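Local coordinates for aldehyde dehydrogenase family protein (PDB 6X9L) that oxidises long-chain aliphatic aldehydes, probably to the corresponding carboxylic acids, with NAD+ as hydride acceptor, and is captured here with octanal and NAD+ bound, at residues I318-P323 / G370-P375; V37-E42 / L330-N335; Q136-G141 / V483-A488. The protein carries 1 engineered substitution. All blocks are in the same frame, centred on the assembly; numbering follows the deposited sequence.

Contact 1: I318-P323 / G370-P375; sequences IVVGDP and GFYTRP
Tyr372 lays its ring along the backbone of Val320-Pro323, and the edge of the ring rather than a face does most of the touching. Gly321 O lies in the ring plane, 3.1 Å from Tyr372 CE1. With CG anti to the carbonyl carbon (chi1 -68°), the ring is carried toward the other loop, and its end reaches past the glycine: Tyr372 OH comes within 3.6 Å of Asp322 CA and also meets Pro323 CD. Nearer the root of the ring, Val320 CG1 sits at the same edge, 4.0 Å from Tyr372 CD1. His367 meets the tyrosine ring with its plane turned about 35° away. The two loops belong to the catalytic domain of the aldehyde dehydrogenase fold: 318-323 follows helix 304-316, whereas 370-375 feeds strand 376-379 of the seven-stranded sheet. Beyond Tyr372, the side chains of Thr373 and Arg374 leave the interface, Thr373 packing on helix 336-351. Pro375 then turns its ring back to Val320, whose CG2 branch lies 4.0 Å from Pro375 CG. A chi1 of -177° splits the two methyls of Val320 between the rings, CG1 to Tyr372 and CG2 to Pro375, while Phe284 of helix 272-284 also packs on Pro375.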
loop_
_atom_site.group_PDB
_atom_site.type_symbol
_atom_site.label_atom_id
_atom_site.label_comp_id
_atom_site.label_asym_id
_atom_site.label_seq_id
_atom_site.Cartn_x
_atom_site.Cartn_y
_atom_site.Cartn_z
ATOM N N ILE A 318 21.609 8.180 -34.533
ATOM C CA ILE A 318 21.627 6.983 -33.702
ATOM C C ILE A 318 21.895 5.769 -34.584
ATOM O O ILE A 318 21.201 5.535 -35.585
ATOM C CB ILE A 318 20.314 6.820 -32.922
ATOM C CG1 ILE A 318 19.795 8.171 -32.430
ATOM C CG2 ILE A 318 20.542 5.922 -31.725
ATOM C CD1 ILE A 318 18.597 8.045 -31.502
ATOM N N VAL A 319 22.926 5.010 -34.227
ATOM C CA VAL A 319 23.266 3.785 -34.942
ATOM C C VAL A 319 22.338 2.694 -34.422
ATOM O O VAL A 319 22.391 2.336 -33.242
ATOM C CB VAL A 319 24.738 3.408 -34.740
ATOM C CG1 VAL A 319 25.085 2.150 -35.509
ATOM C CG2 VAL A 319 25.639 4.575 -35.150
ATOM N N VAL A 320 21.465 2.193 -35.294
ATOM C CA VAL A 320 20.581 1.073 -34.985
ATOM C C VAL A 320 21.087 -0.133 -35.748
ATOM O O VAL A 320 21.219 -0.086 -36.973
ATOM C CB VAL A 320 19.125 1.361 -35.364
ATOM C CG1 VAL A 320 18.244 0.190 -34.949
ATOM C CG2 VAL A 320 18.656 2.662 -34.728
ATOM N N GLY A 321 21.365 -1.215 -35.045
ATOM C CA GLY A 321 21.764 -2.398 -35.770
ATOM C C GLY A 321 22.018 -3.580 -34.875
ATOM O O GLY A 321 21.414 -3.701 -33.800
ATOM N N ASP A 322 22.928 -4.443 -35.323
ATOM C CA ASP A 322 23.205 -5.706 -34.667
ATOM C C ASP A 322 23.724 -5.485 -33.248
ATOM O O ASP A 322 24.775 -4.853 -33.070
ATOM C CB ASP A 322 24.213 -6.479 -35.497
ATOM C CG ASP A 322 24.669 -7.756 -34.826
ATOM O OD1 ASP A 322 23.954 -8.258 -33.926
ATOM O OD2 ASP A 322 25.755 -8.243 -35.205
ATOM N N PRO A 323 23.037 -5.996 -32.222
ATOM C CA PRO A 323 23.515 -5.796 -30.844
ATOM C C PRO A 323 24.863 -6.447 -30.570
ATOM O O PRO A 323 25.493 -6.136 -29.552
ATOM C CB PRO A 323 22.411 -6.429 -29.987
ATOM C CG PRO A 323 21.312 -6.817 -30.936
ATOM C CD PRO A 323 21.908 -6.935 -32.291
ATOM N N GLY A 370 14.755 -9.209 -37.927
ATOM C CA GLY A 370 14.876 -8.620 -36.609
ATOM C C GLY A 370 13.908 -7.458 -36.401
ATOM O O GLY A 370 13.571 -6.711 -37.330
ATOM N N PHE A 371 13.467 -7.288 -35.155
ATOM C CA PHE A 371 12.405 -6.330 -34.839
ATOM C C PHE A 371 12.903 -4.905 -34.760
ATOM O O PHE A 371 12.531 -4.144 -33.868
ATOM C CB PHE A 371 11.716 -6.755 -33.547
ATOM C CG PHE A 371 11.130 -8.131 -33.645
ATOM C CD1 PHE A 371 10.252 -8.444 -34.690
ATOM C CD2 PHE A 371 11.521 -9.131 -32.775
ATOM C CE1 PHE A 371 9.743 -9.713 -34.831
ATOM C CE2 PHE A 371 11.016 -10.405 -32.915
ATOM C CZ PHE A 371 10.125 -10.695 -33.950
ATOM N N TYR A 372 13.726 -4.529 -35.729
ATOM C CA TYR A 372 14.364 -3.225 -35.727
ATOM C C TYR A 372 13.345 -2.145 -36.073
ATOM O O TYR A 372 12.701 -2.211 -37.124
ATOM C CB TYR A 372 15.517 -3.241 -36.724
ATOM C CG TYR A 372 16.661 -4.144 -36.312
ATOM C CD1 TYR A 372 17.662 -3.688 -35.456
ATOM C CD2 TYR A 372 16.741 -5.453 -36.772
ATOM C CE1 TYR A 372 18.708 -4.505 -35.075
ATOM C CE2 TYR A 372 17.779 -6.269 -36.403
ATOM C CZ TYR A 372 18.756 -5.790 -35.552
ATOM O OH TYR A 372 19.782 -6.606 -35.179
ATOM N N THR A 373 13.208 -1.148 -35.206
ATOM C CA THR A 373 12.185 -0.117 -35.347
ATOM C C THR A 373 12.849 1.247 -35.523
ATOM O O THR A 373 13.866 1.540 -34.896
ATOM C CB THR A 373 11.249 -0.124 -34.120
ATOM O OG1 THR A 373 10.437 -1.308 -34.138
ATOM C CG2 THR A 373 10.341 1.081 -34.113
ATOM N N ARG A 374 12.297 2.075 -36.375
ATOM C CA ARG A 374 12.948 3.356 -36.654
ATOM C C ARG A 374 12.717 4.333 -35.504
ATOM O O ARG A 374 11.594 4.442 -35.015
ATOM C CB ARG A 374 12.415 3.946 -37.948
ATOM C CG ARG A 374 12.518 2.994 -39.125
ATOM C CD ARG A 374 11.601 3.407 -40.273
ATOM N NE ARG A 374 11.906 4.720 -40.820
ATOM C CZ ARG A 374 11.067 5.400 -41.596
ATOM N NH1 ARG A 374 9.883 4.877 -41.870
ATOM N NH2 ARG A 374 11.394 6.595 -42.088
ATOM N N PRO A 375 13.749 5.046 -35.044
ATOM C CA PRO A 375 13.542 6.106 -34.041
ATOM C C PRO A 375 12.650 7.203 -34.597
ATOM O O PRO A 375 12.968 7.819 -35.614
ATOM C CB PRO A 375 14.963 6.616 -33.777
ATOM C CG PRO A 375 15.844 5.462 -34.130
ATOM C CD PRO A 375 15.180 4.825 -35.311
#

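Contact 2: V37-E42 / L330-N335; sequences VNPATE and LGPIAN
Pro39 sets the CB-CG side of its ring against the carbonyls of Ile333 and Ala334. This is the closer-packed side of the contact, where Pro39 and Pro332, both buried, each touch more than one residue across the interface. Pro39 CB lies near both Ile333 O and Ala334 O, while Pro39 CG also approaches the latter oxygen. Pro332 packs from the other segment, its CG 3.7 Å from Ala40 CA and 4.0 Å from Pro39 CB. The turn that offers these atoms, following strand 33-38, is an Asx turn, in which Ala40 N donates to Asn38 OD1 over 2.6 Å from above the carbonyl plane. On the looser side, next to Val37, direct packing gives way to a water that donates to Val37 O at 2.7 Å and, more distantly, to Ala334 O at 3.2 Å. The 330-335 loop runs straight into helix 336-351, where Asn335 is the N-cap and its OD1 accepts from Gln338 N. Ala334 touches Trp158, an NAD+-binding residue, and the side chain of Asn335 lies about 6 Å from the bound NAD+. With no direct hydrogen bond between the segments, the contact rests largely on apolar packing and the water; Phe371, bonded through its backbone to both Pro39 and Ile333, also joins them.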
loop_
_atom_site.group_PDB
_atom_site.type_symbol
_atom_site.label_atom_id
_atom_site.label_comp_id
_atom_site.label_asym_id
_atom_site.label_seq_id
_atom_site.Cartn_x
_atom_site.Cartn_y
_atom_site.Cartn_z
ATOM N N VAL A 37 12.939 -16.274 -28.097
ATOM C CA VAL A 37 13.295 -15.766 -29.420
ATOM C C VAL A 37 14.308 -14.643 -29.273
ATOM O O VAL A 37 14.109 -13.709 -28.482
ATOM C CB VAL A 37 12.058 -15.279 -30.200
ATOM C CG1 VAL A 37 12.461 -14.717 -31.561
ATOM C CG2 VAL A 37 11.067 -16.419 -30.377
ATOM N N ASN A 38 15.391 -14.734 -30.036
ATOM C CA ASN A 38 16.316 -13.618 -30.201
ATOM C C ASN A 38 15.653 -12.535 -31.043
ATOM O O ASN A 38 15.357 -12.773 -32.221
ATOM C CB ASN A 38 17.604 -14.088 -30.871
ATOM C CG ASN A 38 18.594 -12.963 -31.090
ATOM O OD1 ASN A 38 18.245 -11.771 -31.044
ATOM N ND2 ASN A 38 19.848 -13.330 -31.321
ATOM N N PRO A 39 15.433 -11.334 -30.510
ATOM C CA PRO A 39 14.754 -10.308 -31.308
ATOM C C PRO A 39 15.569 -9.841 -32.486
ATOM O O PRO A 39 14.983 -9.323 -33.444
ATOM C CB PRO A 39 14.528 -9.169 -30.305
ATOM C CG PRO A 39 15.536 -9.396 -29.188
ATOM C CD PRO A 39 16.150 -10.761 -29.362
ATOM N N ALA A 40 16.896 -9.993 -32.438
ATOM C CA ALA A 40 17.755 -9.490 -33.510
ATOM C C ALA A 40 17.716 -10.374 -34.743
ATOM O O ALA A 40 17.986 -9.895 -35.848
ATOM C CB ALA A 40 19.200 -9.367 -33.034
ATOM N N THR A 41 17.389 -11.651 -34.578
ATOM C CA THR A 41 17.308 -12.581 -35.698
ATOM C C THR A 41 15.973 -13.286 -35.828
ATOM O O THR A 41 15.754 -13.960 -36.839
ATOM C CB THR A 41 18.391 -13.656 -35.588
ATOM O OG1 THR A 41 18.164 -14.405 -34.388
ATOM C CG2 THR A 41 19.786 -13.018 -35.547
ATOM N N GLU A 42 15.077 -13.164 -34.851
ATOM C CA GLU A 42 13.780 -13.838 -34.878
ATOM C C GLU A 42 13.896 -15.361 -34.819
ATOM O O GLU A 42 12.965 -16.052 -35.208
ATOM C CB GLU A 42 12.961 -13.447 -36.113
ATOM C CG GLU A 42 12.392 -12.045 -36.060
ATOM C CD GLU A 42 11.741 -11.632 -37.365
ATOM O OE1 GLU A 42 10.556 -11.965 -37.574
ATOM O OE2 GLU A 42 12.422 -10.987 -38.189
ATOM N N LEU A 330 21.424 1.378 -30.575
ATOM C CA LEU A 330 20.137 0.757 -30.284
ATOM C C LEU A 330 20.031 -0.551 -31.045
ATOM O O LEU A 330 20.394 -0.620 -32.229
ATOM C CB LEU A 330 18.983 1.673 -30.653
ATOM C CG LEU A 330 18.964 3.041 -29.963
ATOM C CD1 LEU A 330 17.646 3.789 -30.262
ATOM C CD2 LEU A 330 19.192 2.894 -28.471
ATOM N N GLY A 331 19.574 -1.589 -30.346
ATOM C CA GLY A 331 19.251 -2.862 -30.941
ATOM C C GLY A 331 17.804 -2.867 -31.399
ATOM O O GLY A 331 17.210 -1.814 -31.623
ATOM N N PRO A 332 17.211 -4.042 -31.565
ATOM C CA PRO A 332 15.811 -4.105 -31.988
ATOM C C PRO A 332 14.865 -3.946 -30.802
ATOM O O PRO A 332 15.258 -3.996 -29.628
ATOM C CB PRO A 332 15.693 -5.496 -32.611
ATOM C CG PRO A 332 16.739 -6.311 -31.907
ATOM C CD PRO A 332 17.865 -5.364 -31.588
ATOM N N ILE A 333 13.590 -3.712 -31.134
ATOM C CA ILE A 333 12.554 -3.895 -30.138
ATOM C C ILE A 333 12.712 -5.308 -29.599
ATOM O O ILE A 333 13.202 -6.205 -30.299
ATOM C CB ILE A 333 11.163 -3.651 -30.741
ATOM C CG1 ILE A 333 11.001 -2.164 -31.000
ATOM C CG2 ILE A 333 10.050 -4.112 -29.790
ATOM C CD1 ILE A 333 11.021 -1.361 -29.720
ATOM N N ALA A 334 12.341 -5.501 -28.330
ATOM C CA ALA A 334 12.720 -6.702 -27.588
ATOM C C ALA A 334 12.039 -7.985 -28.073
ATOM O O ALA A 334 12.576 -9.076 -27.831
ATOM C CB ALA A 334 12.407 -6.496 -26.109
ATOM N N ASN A 335 10.879 -7.888 -28.734
ATOM C CA ASN A 335 10.137 -9.077 -29.145
ATOM C C ASN A 335 9.006 -8.717 -30.114
ATOM O O ASN A 335 8.583 -7.556 -30.230
ATOM C CB ASN A 335 9.573 -9.846 -27.938
ATOM C CG ASN A 335 8.813 -8.956 -26.938
ATOM O OD1 ASN A 335 7.688 -8.528 -27.202
ATOM N ND2 ASN A 335 9.419 -8.719 -25.765
HETATM O O HOH W 1 12.223 -11.920 -29.198
#

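Contact 3: Q136-G141 / V483-A488; sequences QTVEGG and VGFAPA
The projecting beta arm that aldehyde dehydrogenases use for oligomerisation brings Gly141, in the turn between strands 136-138 and 143-155, against Phe485 and Ala486, just past strand 477-483. The backbones come closest at Gly141 and Ala486, whose CA atoms are 4.1 Å apart. Gly141 O points into the bend of the C-terminal segment and accepts from Ala486 N at 3.2 Å, with an N-H...O angle of 152°. The bond does not follow a lone pair, since the nitrogen stands 41° out of the carbonyl plane. Phe485 N is also directed at this oxygen, but the modelled separation is too short and the angle too bent for that bond to be more than doubtful. At the root of the side chain, Phe485 CB lies against Gly141 O.

Both strands flanking this contact pair antiparallel with strand 143-155, so the contact ties the hairpin turn to the sheet's C-terminal exit. Val483 continues the sheet into the second subunit through a parallel ladder with one of its strands. An anti chi1 at Phe485 swings the ring back over the hairpin. The side chain of Val138 crosses that of Phe485 at about a right angle, its CG2 4.0 Å from Phe485 CE2, and Ala143 touches the same phenylalanine. The extended side chain of Gln136 approaches from the opposite direction and ends near Phe485 CZ, its amide plane 75° from that of the ring. Arg432 of the second subunit adds a cation-pi interaction with Phe485 and packs on Ala486 as well. Further along, Ala486 CB lies 3.7 Å from Gly140 O, and Pro487 packs on Leu428 of the second subunit.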
loop_
_atom_site.group_PDB
_atom_site.type_symbol
_atom_site.label_atom_id
_atom_site.label_comp_id
_atom_site.label_asym_id
_atom_site.label_seq_id
_atom_site.Cartn_x
_atom_site.Cartn_y
_atom_site.Cartn_z
ATOM N N GLN A 136 14.742 -1.751 15.627
ATOM C CA GLN A 136 13.977 -1.371 16.801
ATOM C C GLN A 136 14.276 0.070 17.185
ATOM O O GLN A 136 15.407 0.543 17.052
ATOM C CB GLN A 136 14.288 -2.276 17.980
ATOM C CG GLN A 136 13.573 -1.882 19.242
ATOM C CD GLN A 136 14.051 -2.678 20.416
ATOM O OE1 GLN A 136 13.324 -3.518 20.961
ATOM N NE2 GLN A 136 15.292 -2.429 20.822
ATOM N N THR A 137 13.245 0.752 17.677
ATOM C CA THR A 137 13.307 2.132 18.150
ATOM C C THR A 137 12.471 2.226 19.415
ATOM O O THR A 137 11.437 1.561 19.528
ATOM C CB THR A 137 12.774 3.109 17.099
ATOM O OG1 THR A 137 13.592 3.032 15.937
ATOM C CG2 THR A 137 12.783 4.526 17.610
ATOM N N VAL A 138 12.905 3.042 20.365
ATOM C CA VAL A 138 12.233 3.132 21.650
ATOM C C VAL A 138 11.879 4.595 21.882
ATOM O O VAL A 138 12.770 5.446 21.991
ATOM C CB VAL A 138 13.098 2.561 22.780
ATOM C CG1 VAL A 138 12.395 2.671 24.110
ATOM C CG2 VAL A 138 13.446 1.101 22.457
ATOM N N GLU A 139 10.574 4.889 21.932
ATOM C CA GLU A 139 10.048 6.246 22.048
ATOM C C GLU A 139 9.561 6.573 23.450
ATOM O O GLU A 139 8.918 7.608 23.638
ATOM C CB GLU A 139 8.894 6.469 21.069
ATOM C CG GLU A 139 7.595 5.735 21.463
ATOM C CD GLU A 139 6.319 6.317 20.820
ATOM O OE1 GLU A 139 5.725 7.258 21.402
ATOM O OE2 GLU A 139 5.900 5.826 19.741
ATOM N N GLY A 140 9.836 5.720 24.432
ATOM C CA GLY A 140 9.328 5.922 25.773
ATOM C C GLY A 140 9.052 4.597 26.452
ATOM O O GLY A 140 9.993 3.862 26.772
ATOM N N GLY A 141 7.773 4.286 26.690
ATOM C CA GLY A 141 7.318 2.953 27.018
ATOM C C GLY A 141 6.867 2.150 25.818
ATOM O O GLY A 141 6.407 1.017 25.980
ATOM N N VAL A 483 3.517 -1.445 22.894
ATOM C CA VAL A 483 3.139 -0.482 23.924
ATOM C C VAL A 483 3.298 -1.134 25.295
ATOM O O VAL A 483 3.032 -2.330 25.465
ATOM C CB VAL A 483 1.695 0.020 23.708
ATOM C CG1 VAL A 483 1.486 1.337 24.438
ATOM C CG2 VAL A 483 1.367 0.173 22.213
ATOM N N GLY A 484 3.736 -0.353 26.284
ATOM C CA GLY A 484 4.120 -0.939 27.552
ATOM C C GLY A 484 5.457 -1.650 27.527
ATOM O O GLY A 484 5.732 -2.472 28.404
ATOM N N PHE A 485 6.284 -1.371 26.518
ATOM C CA PHE A 485 7.630 -1.937 26.440
ATOM C C PHE A 485 8.439 -1.595 27.683
ATOM O O PHE A 485 9.142 -2.451 28.227
ATOM C CB PHE A 485 8.309 -1.411 25.174
ATOM C CG PHE A 485 9.647 -2.007 24.882
ATOM C CD1 PHE A 485 9.753 -3.249 24.290
ATOM C CD2 PHE A 485 10.808 -1.287 25.131
ATOM C CE1 PHE A 485 10.992 -3.783 23.986
ATOM C CE2 PHE A 485 12.044 -1.813 24.832
ATOM C CZ PHE A 485 12.140 -3.065 24.260
ATOM N N ALA A 486 8.358 -0.344 28.143
ATOM C CA ALA A 486 8.852 0.053 29.460
ATOM C C ALA A 486 7.678 0.479 30.332
ATOM O O ALA A 486 6.942 1.402 29.954
ATOM C CB ALA A 486 9.864 1.189 29.338
ATOM N N PRO A 487 7.452 -0.159 31.481
ATOM C CA PRO A 487 6.339 0.250 32.355
ATOM C C PRO A 487 6.376 1.743 32.662
ATOM O O PRO A 487 7.438 2.366 32.680
ATOM C CB PRO A 487 6.555 -0.583 33.625
ATOM C CG PRO A 487 7.333 -1.780 33.164
ATOM C CD PRO A 487 8.179 -1.331 32.000
ATOM N N ALA A 488 5.197 2.308 32.922
ATOM C CA ALA A 488 5.031 3.743 33.115
ATOM C C ALA A 488 5.189 4.120 34.590
ATOM O O ALA A 488 5.339 3.265 35.465
ATOM C CB ALA A 488 3.670 4.197 32.579
#

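Contacts 1 and 2 form one continuous packing region, their centres 9 Å apart, and the loop between helices 304-316 and 336-351 contributes a segment to each. Ile333 N bonds to Phe371 O, and Gly370 N to Glu42 OE2, joining them directly. Contact 2 is the buried one and contact 1 is partly buried; contact 1 is a tyrosine edge with Val320-Pro375 packing, contact 2 proline against backbone with a bridging water, and neither has a direct hydrogen bond across it. Contact 3, its centre about 61 Å from that of contact 1, lies on the opposite side of the chain's centre. It is a surface contact at the subunit interface, held by a backbone hydrogen bond and an aromatic side chain shared with the second subunit.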